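Local coordinates for minor fimbrium tip subunit Mfa3 (Porphyromonas gingivalis ATCC 33277, PDB 5NF4), which forms part of the tip of the minor fimbriae, cell-surface pili that mediate biofilm formation and adhesion to host cells and to other oral bacteria, at residues 71-76 and 124-129; 76-81 and 109-114; 143-148 and 220-225; 161-166 and 185-190. All blocks are in the same frame, centred on the assembly; numbering follows the deposited sequence.

Contact 1. Residues 71-76 and 124-129; sequences SLAMLV and TAMASI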
loop_
_atom_site.group_PDB
_atom_site.type_symbol
_atom_site.label_atom_id
_atom_site.label_comp_id
_atom_site.label_asym_id
_atom_site.label_seq_id
_atom_site.Cartn_x
_atom_site.Cartn_y
_atom_site.Cartn_z
ATOM N N SER A 71 13.494 -0.033 8.839
ATOM C CA SER A 71 14.407 1.033 8.455
ATOM C C SER A 71 13.615 2.193 7.911
ATOM O O SER A 71 12.530 2.018 7.375
ATOM C CB SER A 71 15.416 0.557 7.414
ATOM O OG SER A 71 14.769 0.316 6.172
ATOM N N LEU A 72 14.174 3.389 8.037
ATOM C CA LEU A 72 13.523 4.589 7.563
ATOM C C LEU A 72 14.558 5.595 7.080
ATOM O O LEU A 72 15.395 6.032 7.864
ATOM C CB LEU A 72 12.679 5.208 8.684
ATOM C CG LEU A 72 11.976 6.519 8.319
ATOM C CD1 LEU A 72 10.932 6.278 7.230
ATOM C CD2 LEU A 72 11.377 7.169 9.558
ATOM N N ALA A 73 14.485 5.956 5.810
ATOM C CA ALA A 73 15.329 7.009 5.254
ATOM C C ALA A 73 14.521 8.270 5.079
ATOM O O ALA A 73 13.378 8.237 4.631
ATOM C CB ALA A 73 15.927 6.598 3.932
ATOM N N MET A 74 15.118 9.394 5.465
ATOM C CA MET A 74 14.523 10.684 5.235
ATOM C C MET A 74 15.512 11.455 4.381
ATOM O O MET A 74 16.696 11.506 4.740
ATOM C CB MET A 74 14.269 11.445 6.551
ATOM C CG MET A 74 13.565 12.784 6.294
ATOM S SD MET A 74 13.481 13.850 7.753
ATOM C CE MET A 74 15.235 14.207 7.873
ATOM N N LEU A 75 15.033 12.038 3.294
ATOM C CA LEU A 75 15.864 12.884 2.434
ATOM C C LEU A 75 15.106 14.192 2.188
ATOM O O LEU A 75 13.909 14.200 1.862
ATOM C CB LEU A 75 16.215 12.176 1.122
ATOM C CG LEU A 75 17.020 10.882 1.245
ATOM C CD1 LEU A 75 16.068 9.697 1.275
ATOM C CD2 LEU A 75 18.059 10.735 0.103
ATOM N N VAL A 76 15.824 15.302 2.357
ATOM C CA VAL A 76 15.232 16.635 2.348
ATOM C C VAL A 76 15.936 17.477 1.293
ATOM O O VAL A 76 17.181 17.471 1.197
ATOM C CB VAL A 76 15.353 17.321 3.734
ATOM C CG1 VAL A 76 14.457 18.567 3.732
ATOM C CG2 VAL A 76 14.983 16.351 4.860
ATOM N N THR A 124 22.543 2.662 1.378
ATOM C CA THR A 124 23.455 2.730 0.252
ATOM C C THR A 124 22.834 3.551 -0.895
ATOM O O THR A 124 23.532 4.316 -1.560
ATOM C CB THR A 124 23.792 1.293 -0.236
ATOM O OG1 THR A 124 24.493 0.597 0.807
ATOM C CG2 THR A 124 24.636 1.316 -1.508
ATOM N N ALA A 125 21.533 3.373 -1.112
ATOM C CA ALA A 125 20.800 4.086 -2.185
ATOM C C ALA A 125 20.865 5.604 -2.002
ATOM O O ALA A 125 20.823 6.355 -2.970
ATOM C CB ALA A 125 19.353 3.658 -2.227
ATOM N N MET A 126 20.905 6.053 -0.751
ATOM C CA MET A 126 20.873 7.471 -0.483
ATOM C C MET A 126 22.060 8.183 -1.138
ATOM O O MET A 126 21.951 9.349 -1.543
ATOM C CB MET A 126 20.863 7.714 1.041
ATOM C CG MET A 126 19.560 7.307 1.703
ATOM S SD MET A 126 19.685 7.232 3.516
ATOM C CE MET A 126 19.602 8.987 3.794
ATOM N N ALA A 127 23.190 7.493 -1.244
ATOM C CA ALA A 127 24.373 8.138 -1.797
ATOM C C ALA A 127 24.229 8.388 -3.303
ATOM O O ALA A 127 24.878 9.290 -3.845
ATOM C CB ALA A 127 25.628 7.312 -1.509
ATOM N N SER A 128 23.384 7.616 -3.985
ATOM C CA SER A 128 23.170 7.833 -5.410
ATOM C C SER A 128 21.987 8.748 -5.694
ATOM O O SER A 128 21.636 8.941 -6.857
ATOM C CB SER A 128 22.970 6.482 -6.122
ATOM O OG SER A 128 24.204 5.768 -6.049
ATOM N N ILE A 129 21.380 9.308 -4.646
ATOM C CA ILE A 129 20.314 10.297 -4.793
ATOM C C ILE A 129 20.935 11.659 -4.485
ATOM O O ILE A 129 20.988 12.092 -3.333
ATOM C CB ILE A 129 19.128 10.033 -3.866
ATOM C CG1 ILE A 129 18.487 8.668 -4.211
ATOM C CG2 ILE A 129 18.095 11.144 -4.005
ATOM C CD1 ILE A 129 17.427 8.217 -3.239
#
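M126 lays its thioether over one face of strand 71-76, overlapping A73 and L75, which project from that face two residues apart. SD rests against the methyl of A73 (M126 SD to A73 CB 3.8 Å), while the start of its side chain meets a leucine branch (M126 CG to L75 CD2 4.1 Å). The bend at chi3 (77°) turns the terminal methyl in toward the strand. There M126 CE lies 4.1 Å from L75 CG and 4.0 Å from M74 O; M74 gives only backbone to this face, its own side chain pointing away.

L75 is touched from two directions, since its CD2 also meets the branch methyl of I129 (L75 CD2 to I129 CG2 4.1 Å), the two side chains crossing at about a right angle. I129 is brought back to the strand by a type I turn running from M126 to I129 and closed by the backbone bond I129 N to M126 O (3.2 Å). The intervening A127 and S128 are exposed.

No hydrogen bond links the two segments. The closest CA atoms, those of L75 and M126, are 7.9 Å apart, a gap spanned by the side chains of L75 and M126.

The packing continues outside the pair: M122 of helix 122-126 packs on A73, L75 and I129, and M135 of helix 132-140 on L75 and I129. Beneath them strand 71-78 runs between strands 84-91 and 109-117, so the end of helix 122-126 and the turn after it lie on the A73 and L75 face of that sheet, next to helix 132-140.

Contact 2. Residues 76-81 and 109-114; sequences VFDSNT and GQRDFF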
loop_
_atom_site.group_PDB
_atom_site.type_symbol
_atom_site.label_atom_id
_atom_site.label_comp_id
_atom_site.label_asym_id
_atom_site.label_seq_id
_atom_site.Cartn_x
_atom_site.Cartn_y
_atom_site.Cartn_z
ATOM N N VAL A 76 15.824 15.302 2.357
ATOM C CA VAL A 76 15.232 16.635 2.348
ATOM C C VAL A 76 15.936 17.477 1.293
ATOM O O VAL A 76 17.181 17.471 1.197
ATOM C CB VAL A 76 15.353 17.321 3.734
ATOM C CG1 VAL A 76 14.457 18.567 3.732
ATOM C CG2 VAL A 76 14.983 16.351 4.860
ATOM N N PHE A 77 15.151 18.133 0.458
ATOM C CA PHE A 77 15.683 18.922 -0.640
ATOM C C PHE A 77 15.123 20.325 -0.674
ATOM O O PHE A 77 13.988 20.557 -0.287
ATOM C CB PHE A 77 15.376 18.249 -1.989
ATOM C CG PHE A 77 15.926 16.866 -2.094
ATOM C CD1 PHE A 77 15.194 15.798 -1.573
ATOM C CD2 PHE A 77 17.173 16.619 -2.640
ATOM C CE1 PHE A 77 15.689 14.536 -1.587
ATOM C CE2 PHE A 77 17.661 15.290 -2.687
ATOM C CZ PHE A 77 16.914 14.276 -2.170
ATOM N N ASP A 78 15.909 21.266 -1.175
ATOM C CA ASP A 78 15.376 22.615 -1.389
ATOM C C ASP A 78 14.290 22.541 -2.462
ATOM O O ASP A 78 14.533 21.987 -3.532
ATOM C CB ASP A 78 16.488 23.552 -1.822
ATOM C CG ASP A 78 16.040 25.006 -1.876
ATOM O OD1 ASP A 78 15.428 25.400 -2.884
ATOM O OD2 ASP A 78 16.298 25.750 -0.908
ATOM N N SER A 79 13.096 23.064 -2.179
ATOM C CA SER A 79 11.967 22.934 -3.099
ATOM C C SER A 79 12.220 23.585 -4.454
ATOM O O SER A 79 11.677 23.119 -5.456
ATOM C CB SER A 79 10.703 23.528 -2.473
ATOM O OG SER A 79 10.440 22.905 -1.229
ATOM N N ASN A 80 13.059 24.621 -4.470
ATOM C CA ASN A 80 13.303 25.407 -5.671
ATOM C C ASN A 80 14.558 24.996 -6.410
ATOM O O ASN A 80 14.517 24.817 -7.627
ATOM C CB ASN A 80 13.367 26.892 -5.310
ATOM C CG ASN A 80 12.075 27.372 -4.699
ATOM O OD1 ASN A 80 11.005 27.068 -5.218
ATOM N ND2 ASN A 80 12.156 28.090 -3.582
ATOM N N THR A 81 15.655 24.810 -5.685
ATOM C CA THR A 81 16.935 24.513 -6.338
ATOM C C THR A 81 17.108 22.995 -6.522
ATOM O O THR A 81 17.877 22.559 -7.372
ATOM C CB THR A 81 18.109 25.009 -5.568
ATOM O OG1 THR A 81 18.283 24.233 -4.379
ATOM C CG2 THR A 81 17.956 26.516 -5.200
ATOM N N GLY A 109 14.067 27.260 5.064
ATOM C CA GLY A 109 13.629 27.595 3.723
ATOM C C GLY A 109 12.456 26.725 3.315
ATOM O O GLY A 109 11.718 26.257 4.172
ATOM N N GLN A 110 12.264 26.562 2.009
ATOM C CA GLN A 110 11.193 25.733 1.465
ATOM C C GLN A 110 11.786 24.376 1.188
ATOM O O GLN A 110 12.801 24.286 0.490
ATOM C CB GLN A 110 10.620 26.322 0.172
ATOM C CG GLN A 110 10.047 27.713 0.357
ATOM C CD GLN A 110 9.160 27.784 1.584
ATOM O OE1 GLN A 110 9.485 28.466 2.589
ATOM N NE2 GLN A 110 8.052 27.046 1.532
ATOM N N ARG A 111 11.203 23.341 1.776
ATOM C CA ARG A 111 11.800 22.005 1.686
ATOM C C ARG A 111 10.803 20.943 1.289
ATOM O O ARG A 111 9.636 20.955 1.694
ATOM C CB ARG A 111 12.456 21.620 3.030
ATOM C CG ARG A 111 13.872 22.182 3.244
ATOM C CD ARG A 111 13.905 23.649 3.727
ATOM N NE ARG A 111 15.289 24.065 3.829
ATOM C CZ ARG A 111 16.010 24.527 2.816
ATOM N NH1 ARG A 111 15.479 24.701 1.608
ATOM N NH2 ARG A 111 17.265 24.850 3.021
ATOM N N ASP A 112 11.290 20.030 0.456
ATOM C CA ASP A 112 10.568 18.815 0.102
ATOM C C ASP A 112 11.140 17.634 0.909
ATOM O O ASP A 112 12.334 17.382 0.849
ATOM C CB ASP A 112 10.717 18.537 -1.387
ATOM C CG ASP A 112 9.945 19.498 -2.280
ATOM O OD1 ASP A 112 9.377 20.527 -1.852
ATOM O OD2 ASP A 112 9.866 19.164 -3.476
ATOM N N PHE A 113 10.291 16.933 1.663
ATOM C CA PHE A 113 10.714 15.849 2.555
ATOM C C PHE A 113 10.273 14.526 1.921
ATOM O O PHE A 113 9.126 14.399 1.542
ATOM C CB PHE A 113 10.063 15.948 3.913
ATOM C CG PHE A 113 10.583 17.080 4.776
ATOM C CD1 PHE A 113 10.274 18.408 4.491
ATOM C CD2 PHE A 113 11.342 16.789 5.892
ATOM C CE1 PHE A 113 10.745 19.416 5.318
ATOM C CE2 PHE A 113 11.813 17.782 6.699
ATOM C CZ PHE A 113 11.513 19.096 6.419
ATOM N N PHE A 114 11.182 13.567 1.873
ATOM C CA PHE A 114 10.878 12.234 1.345
ATOM C C PHE A 114 11.192 11.223 2.424
ATOM O O PHE A 114 12.281 11.225 2.975
ATOM C CB PHE A 114 11.687 11.901 0.083
ATOM C CG PHE A 114 11.390 12.781 -1.083
ATOM C CD1 PHE A 114 11.921 14.073 -1.135
ATOM C CD2 PHE A 114 10.603 12.338 -2.138
ATOM C CE1 PHE A 114 11.669 14.895 -2.219
ATOM C CE2 PHE A 114 10.351 13.157 -3.232
ATOM C CZ PHE A 114 10.882 14.471 -3.254
HETATM O O HOH W 1 14.370 27.746 0.305
HETATM O O HOH W 2 18.703 25.965 0.765
#
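Two neighbouring antiparallel strands, 71-78 and 109-117, meet here where the first leaves the sheet in a turn. F77 and D112 form a hydrogen-bonded pair, with F77 N to D112 O 2.9 Å and D112 N to F77 O 2.8 Å. V76 and F113 are the adjacent non-hydrogen-bonded pair. V76 CG1 stands 3.9 Å from the centroid of the F113 ring and 6° off its normal, a CH-pi contact over the face, while V76 CG2 lies against the CD2 edge atom. On the opposite face of the sheet from V76 and F113, F77 and F114 meet obliquely, planes 84° apart, beside M135 of helix 132-140.

Polar groups take over at the strand end. R111 NH1 donates to D78 OD2 (2.8 Å) in a salt bridge that lies in the guanidinium plane but reaches the carboxylate from above its plane. The same NH1 bonds Q110 O, and S79 N bonds that carbonyl (S79 N to Q110 O 3.0 Å) from its opposite face. S79 OG, beside its own backbone N (chi1 -56°), donates to D112 OD1 (2.7 Å), which also accepts from N167 N of strand 161-170. Two waters brace D78 OD2, one reaching Q110 N and the other R111 NH2. The second oxygen of D78, OD1, accepts from N80 N and, at 2.9 Å, T81 N, from opposite faces.

N80 N thus closes an Asx turn and T81 N an Asx motif, starting the connection from strand 71-78 to its hairpin partner 84-91 in an antiparallel sheet.

Contact 3. Residues 143-148 and 220-225; sequences RDLDPI and VHYRLV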
loop_
_atom_site.group_PDB
_atom_site.type_symbol
_atom_site.label_atom_id
_atom_site.label_comp_id
_atom_site.label_asym_id
_atom_site.label_seq_id
_atom_site.Cartn_x
_atom_site.Cartn_y
_atom_site.Cartn_z
ATOM N N ARG A 143 9.157 -1.440 -8.726
ATOM C CA ARG A 143 9.958 -2.381 -7.935
ATOM C C ARG A 143 9.179 -3.676 -7.764
ATOM O O ARG A 143 7.982 -3.651 -7.426
ATOM C CB ARG A 143 10.295 -1.782 -6.549
ATOM C CG ARG A 143 10.979 -0.391 -6.652
ATOM C CD ARG A 143 11.300 0.258 -5.299
ATOM N NE ARG A 143 11.966 1.559 -5.544
ATOM C CZ ARG A 143 13.249 1.700 -5.870
ATOM N NH1 ARG A 143 14.078 0.661 -5.905
ATOM N NH2 ARG A 143 13.724 2.895 -6.164
ATOM N N ASP A 144 9.836 -4.810 -7.961
ATOM C CA ASP A 144 9.088 -6.050 -7.874
ATOM C C ASP A 144 8.854 -6.404 -6.415
ATOM O O ASP A 144 9.813 -6.442 -5.643
ATOM C CB ASP A 144 9.836 -7.174 -8.606
ATOM C CG ASP A 144 11.260 -7.374 -8.126
ATOM O OD1 ASP A 144 12.070 -6.412 -8.106
ATOM O OD2 ASP A 144 11.562 -8.548 -7.756
ATOM N N LEU A 145 7.588 -6.610 -6.037
ATOM C CA LEU A 145 7.257 -6.951 -4.653
ATOM C C LEU A 145 7.907 -8.254 -4.253
ATOM O O LEU A 145 7.841 -9.236 -4.995
ATOM C CB LEU A 145 5.730 -7.030 -4.470
ATOM C CG LEU A 145 5.224 -7.123 -3.035
ATOM C CD1 LEU A 145 5.381 -5.698 -2.354
ATOM C CD2 LEU A 145 3.793 -7.560 -2.988
ATOM N N ASP A 146 8.557 -8.264 -3.107
ATOM C CA ASP A 146 9.038 -9.529 -2.522
ATOM C C ASP A 146 7.915 -10.604 -2.519
ATOM O O ASP A 146 6.805 -10.345 -2.062
ATOM C CB ASP A 146 9.555 -9.247 -1.101
ATOM C CG ASP A 146 10.333 -10.419 -0.495
ATOM O OD1 ASP A 146 9.879 -11.579 -0.595
ATOM O OD2 ASP A 146 11.398 -10.178 0.135
ATOM N N PRO A 147 8.181 -11.809 -3.069
ATOM C CA PRO A 147 7.160 -12.874 -3.098
ATOM C C PRO A 147 6.421 -13.116 -1.757
ATOM O O PRO A 147 5.212 -13.416 -1.739
ATOM C CB PRO A 147 7.968 -14.115 -3.486
ATOM C CG PRO A 147 9.082 -13.554 -4.340
ATOM C CD PRO A 147 9.464 -12.255 -3.645
ATOM N N ILE A 148 7.138 -13.005 -0.650
ATOM C CA ILE A 148 6.498 -13.286 0.630
ATOM C C ILE A 148 5.444 -12.203 0.970
ATOM O O ILE A 148 4.483 -12.488 1.695
ATOM C CB ILE A 148 7.547 -13.427 1.756
ATOM C CG1 ILE A 148 6.918 -14.110 2.978
ATOM C CG2 ILE A 148 8.115 -12.115 2.197
ATOM C CD1 ILE A 148 6.406 -15.524 2.721
ATOM N N VAL A 220 2.793 -7.065 -10.327
ATOM C CA VAL A 220 4.117 -7.508 -9.948
ATOM C C VAL A 220 4.850 -6.425 -9.151
ATOM O O VAL A 220 5.659 -6.718 -8.290
ATOM C CB VAL A 220 4.944 -7.826 -11.208
ATOM C CG1 VAL A 220 6.441 -7.750 -10.995
ATOM C CG2 VAL A 220 4.576 -9.186 -11.677
ATOM N N HIS A 221 4.581 -5.194 -9.538
ATOM C CA HIS A 221 5.348 -4.050 -9.053
ATOM C C HIS A 221 4.630 -3.136 -8.093
ATOM O O HIS A 221 3.450 -2.812 -8.265
ATOM C CB HIS A 221 5.770 -3.176 -10.210
ATOM C CG HIS A 221 6.693 -3.830 -11.181
ATOM N ND1 HIS A 221 6.272 -4.257 -12.425
ATOM C CD2 HIS A 221 8.007 -4.149 -11.096
ATOM C CE1 HIS A 221 7.295 -4.794 -13.063
ATOM N NE2 HIS A 221 8.362 -4.744 -12.275
ATOM N N TYR A 222 5.424 -2.659 -7.144
ATOM C CA TYR A 222 5.029 -1.521 -6.349
ATOM C C TYR A 222 5.825 -0.292 -6.761
ATOM O O TYR A 222 6.837 -0.353 -7.466
ATOM C CB TYR A 222 5.205 -1.816 -4.876
ATOM C CG TYR A 222 6.612 -1.877 -4.326
ATOM C CD1 TYR A 222 7.249 -0.733 -3.836
ATOM C CD2 TYR A 222 7.287 -3.068 -4.238
ATOM C CE1 TYR A 222 8.512 -0.801 -3.331
ATOM C CE2 TYR A 222 8.562 -3.147 -3.726
ATOM C CZ TYR A 222 9.166 -1.992 -3.264
ATOM O OH TYR A 222 10.421 -2.034 -2.738
ATOM N N ARG A 223 5.344 0.836 -6.274
ATOM C CA ARG A 223 5.961 2.119 -6.547
ATOM C C ARG A 223 5.879 2.973 -5.306
ATOM O O ARG A 223 4.871 2.933 -4.615
ATOM C CB ARG A 223 5.225 2.786 -7.712
ATOM C CG ARG A 223 5.952 3.918 -8.365
ATOM C CD ARG A 223 5.044 4.677 -9.373
ATOM N NE ARG A 223 5.771 5.398 -10.439
ATOM C CZ ARG A 223 5.343 6.490 -11.064
ATOM N NH1 ARG A 223 4.218 7.087 -10.696
ATOM N NH2 ARG A 223 6.060 7.005 -12.061
ATOM N N LEU A 224 6.914 3.749 -5.029
ATOM C CA LEU A 224 6.948 4.520 -3.781
ATOM C C LEU A 224 6.140 5.820 -3.840
ATOM O O LEU A 224 5.948 6.500 -2.809
ATOM C CB LEU A 224 8.385 4.830 -3.387
ATOM C CG LEU A 224 9.187 3.604 -2.975
ATOM C CD1 LEU A 224 10.645 3.947 -2.949
ATOM C CD2 LEU A 224 8.708 3.032 -1.612
ATOM N N VAL A 225 5.681 6.181 -5.031
ATOM C CA VAL A 225 4.658 7.220 -5.163
ATOM C C VAL A 225 3.539 6.661 -5.992
ATOM O O VAL A 225 3.727 5.705 -6.753
ATOM C CB VAL A 225 5.182 8.506 -5.824
ATOM C CG1 VAL A 225 6.027 9.251 -4.874
ATOM C CG2 VAL A 225 5.919 8.183 -7.130
HETATM O O HOH W 3 9.633 3.262 -6.305
HETATM O O HOH W 4 6.764 -9.459 -7.578
#
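The ring of Y222 carries R143 CB over one face, offset toward the rim, and has L145 CA at its edge; the ring of H221 turns an edge to the backbone carbonyl carbon of R143, with V220 CG1 of its own segment over one face. The arginine contact is a CH-pi approach, R143 CB lying 3.7 Å from the Y222 ring centroid. R143 then runs extended from CG to NE (chi2 179°) across the phenol end, where R143 CD comes 3.5 Å from Y222 OH. Y222 reaches under it because chi1 of 72° sets CG between the backbone N and the carbonyl carbon. L145 CD1 approaches Y222 CD2 obliquely (3.8 Å), from the side of the ring plane away from R143 CB.

R143 and Y222 are also a hydrogen-bonded backbone pair, with R143 N to Y222 O 2.9 Å and Y222 N to R143 O 2.8 Å. L145 N adds a third bond to V220 O (3.0 Å), and a water joins that oxygen to L145 O. Another water accepts from both R143 NE and L224 N. The guanidinium itself turns to F138, through a bond from NH2 to its carbonyl and a cation-pi contact.

Y222 packs on V195 and L145 on V196 of strand 180-205, and both on P254 of strand 248-254. With D144 and H221 as its non-hydrogen-bonded pair, what lies against those strands is a minimal two-stranded antiparallel sheet.

Contact 4. Residues 161-166 and 185-190; sequences MSRMYS and DGENNV. With SO4 (sulfate ion), chain D.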
loop_
_atom_site.group_PDB
_atom_site.type_symbol
_atom_site.label_atom_id
_atom_site.label_comp_id
_atom_site.label_asym_id
_atom_site.label_seq_id
_atom_site.Cartn_x
_atom_site.Cartn_y
_atom_site.Cartn_z
ATOM N N MET A 161 7.107 1.201 2.625
ATOM C CA MET A 161 6.214 2.320 2.934
ATOM C C MET A 161 6.881 3.621 2.514
ATOM O O MET A 161 8.104 3.692 2.379
ATOM C CB MET A 161 5.869 2.384 4.415
ATOM C CG MET A 161 5.597 1.074 5.056
ATOM S SD MET A 161 5.134 1.360 6.768
ATOM C CE MET A 161 4.981 -0.326 7.366
ATOM N N SER A 162 6.071 4.635 2.250
ATOM C CA SER A 162 6.639 5.940 1.968
ATOM C C SER A 162 5.700 7.068 2.265
ATOM O O SER A 162 4.489 6.886 2.467
ATOM C CB SER A 162 7.035 6.004 0.508
ATOM O OG SER A 162 5.857 5.869 -0.272
ATOM N N ARG A 163 6.267 8.265 2.271
ATOM C CA ARG A 163 5.444 9.451 2.297
ATOM C C ARG A 163 6.302 10.603 1.824
ATOM O O ARG A 163 7.506 10.604 2.057
ATOM C CB ARG A 163 4.894 9.696 3.697
ATOM C CG ARG A 163 3.770 10.719 3.759
ATOM C CD ARG A 163 2.466 10.203 3.222
ATOM N NE ARG A 163 1.528 11.308 3.200
ATOM C CZ ARG A 163 0.651 11.587 4.155
ATOM N NH1 ARG A 163 0.522 10.801 5.218
ATOM N NH2 ARG A 163 -0.117 12.660 4.027
ATOM N N MET A 164 5.698 11.538 1.106
ATOM C CA MET A 164 6.415 12.753 0.746
ATOM C C MET A 164 5.564 13.980 0.982
ATOM O O MET A 164 4.327 13.969 0.834
ATOM C CB MET A 164 6.930 12.681 -0.707
ATOM C CG MET A 164 5.936 12.651 -1.801
ATOM S SD MET A 164 6.762 12.679 -3.432
ATOM C CE MET A 164 7.128 14.435 -3.549
ATOM N N TYR A 165 6.245 15.058 1.392
ATOM C CA TYR A 165 5.605 16.333 1.667
ATOM C C TYR A 165 6.373 17.415 0.915
ATOM O O TYR A 165 7.560 17.614 1.159
ATOM C CB TYR A 165 5.612 16.635 3.164
ATOM C CG TYR A 165 5.005 15.560 4.044
ATOM C CD1 TYR A 165 3.636 15.520 4.293
ATOM C CD2 TYR A 165 5.800 14.597 4.635
ATOM C CE1 TYR A 165 3.090 14.553 5.112
ATOM C CE2 TYR A 165 5.264 13.647 5.482
ATOM C CZ TYR A 165 3.923 13.618 5.713
ATOM O OH TYR A 165 3.380 12.661 6.545
ATOM N N SER A 166 5.693 18.123 0.031
ATOM C CA SER A 166 6.333 19.127 -0.797
ATOM C C SER A 166 6.123 20.557 -0.301
ATOM O O SER A 166 5.154 20.870 0.404
ATOM C CB SER A 166 5.812 19.010 -2.231
ATOM O OG SER A 166 4.431 19.249 -2.220
ATOM N N ASP A 185 2.535 19.299 6.617
ATOM C CA ASP A 185 1.216 19.822 6.243
ATOM C C ASP A 185 0.309 20.044 7.460
ATOM O O ASP A 185 -0.886 19.750 7.424
ATOM C CB ASP A 185 0.588 18.884 5.221
ATOM C CG ASP A 185 1.265 19.003 3.863
ATOM O OD1 ASP A 185 1.637 20.132 3.490
ATOM O OD2 ASP A 185 1.461 17.991 3.179
ATOM N N GLY A 186 0.903 20.574 8.528
ATOM C CA GLY A 186 0.179 20.900 9.746
ATOM C C GLY A 186 -0.183 19.750 10.675
ATOM O O GLY A 186 -0.775 19.978 11.731
ATOM N N GLU A 187 0.168 18.527 10.290
ATOM C CA GLU A 187 -0.089 17.342 11.107
ATOM C C GLU A 187 1.027 17.144 12.124
ATOM O O GLU A 187 2.112 17.688 11.954
ATOM C CB GLU A 187 -0.210 16.106 10.226
ATOM C CG GLU A 187 -1.278 16.187 9.157
ATOM C CD GLU A 187 -1.435 14.879 8.394
ATOM O OE1 GLU A 187 -2.441 14.180 8.627
ATOM O OE2 GLU A 187 -0.553 14.544 7.568
ATOM N N ASN A 188 0.761 16.372 13.178
ATOM C CA ASN A 188 1.743 16.167 14.253
ATOM C C ASN A 188 2.803 15.129 13.943
ATOM O O ASN A 188 3.893 15.149 14.512
ATOM C CB ASN A 188 1.042 15.748 15.534
ATOM C CG ASN A 188 0.285 16.880 16.170
ATOM O OD1 ASN A 188 0.764 18.015 16.208
ATOM N ND2 ASN A 188 -0.909 16.585 16.666
ATOM N N ASN A 189 2.473 14.223 13.035
ATOM C CA ASN A 189 3.308 13.070 12.767
ATOM C C ASN A 189 3.495 12.901 11.286
ATOM O O ASN A 189 2.595 13.220 10.517
ATOM C CB ASN A 189 2.673 11.776 13.302
ATOM C CG ASN A 189 2.469 11.798 14.792
ATOM O OD1 ASN A 189 3.414 11.625 15.560
ATOM N ND2 ASN A 189 1.225 11.988 15.214
ATOM N N VAL A 190 4.643 12.358 10.911
ATOM C CA VAL A 190 4.838 11.786 9.594
ATOM C C VAL A 190 4.126 10.436 9.597
ATOM O O VAL A 190 4.404 9.604 10.452
ATOM C CB VAL A 190 6.328 11.601 9.259
ATOM C CG1 VAL A 190 6.520 10.791 7.969
ATOM C CG2 VAL A 190 6.997 12.943 9.124
HETATM S S SO4 D . -1.701 13.642 13.965
HETATM O O1 SO4 D . -2.702 12.629 13.640
HETATM O O2 SO4 D . -0.384 13.180 13.548
HETATM O O3 SO4 D . -2.019 14.892 13.281
HETATM O O4 SO4 D . -1.703 13.850 15.411
HETATM O O HOH W 5 2.753 18.106 0.732
#
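Strand 161-166 runs extended past an irregular excursion of the chain, with Y165 CA and D185 CA 7.2 Å apart and no direct hydrogen bond between the segments. Y165 spans the gap. Its CG lies beside the backbone N (chi1 -55°), and the ring presents its edge to both ends of the excursion: D185 OD2 sits near the ring plane 3.5 Å from Y165 CD1, while its other oxygen, OD1, accepts from Q168 NE2, and V190 CG1 lies 4.0 Å from Y165 CE2 on the other side. The hydroxyl goes further, Y165 OH resting 3.5 Å from V190 CA and hydrogen-bonding K191 N.

Beside it, R163 bends at chi2 (74°), bringing one face of its guanidinium against the Y165 hydroxyl. R163 NH2 is 4.0 Å from E187 OE2, opposite charges near each other but beyond a salt bridge; the firmer partners are K191 O for R163 NH1 and K191 NZ for E187 OE1. These segments belong to the antiparallel hairpin of strands 161-170 and 180-205, the second of which is interrupted here. D185 and G186, both with positive phi, start the detour, and V190 brings the chain back beside strand 41-49, where it bonds N46. A water bridges the two segments, accepting from S166 N and donating to D185 OD2.

Farther along the excursion, at N188 and N189, a sulfate, probably from the crystallisation liquor, is held by N188 N to O3 (3.2 Å), N188 ND2 to O4 (3.1 Å) and N189 ND2 to O2 (2.6 Å), with K191 NZ as a further donor.

In the fold
Contacts 1, 2 and 4 lie along strands 71-78, 109-117 and 161-170, which pair side by side in that order. Contact 2 shares V76 with contact 1 and is nested in the loop that contact 1 closes; a probable hydrogen bond from F114 N to L75 O (2.8 Å) continues their pairing, and I129 CG2 packs on F77 CZ (3.8 Å). Another, between F113 N and Y165 O (2.9 Å), leads from contact 2 to contact 4. Contact 3 stands apart from contacts 1 and 2, nearest atoms about 7 and 6 Å away, but reaches contact 4, nested within it along the chain, by a third between S162 OG and L224 O (2.6 Å). The sulfate belongs to contact 4.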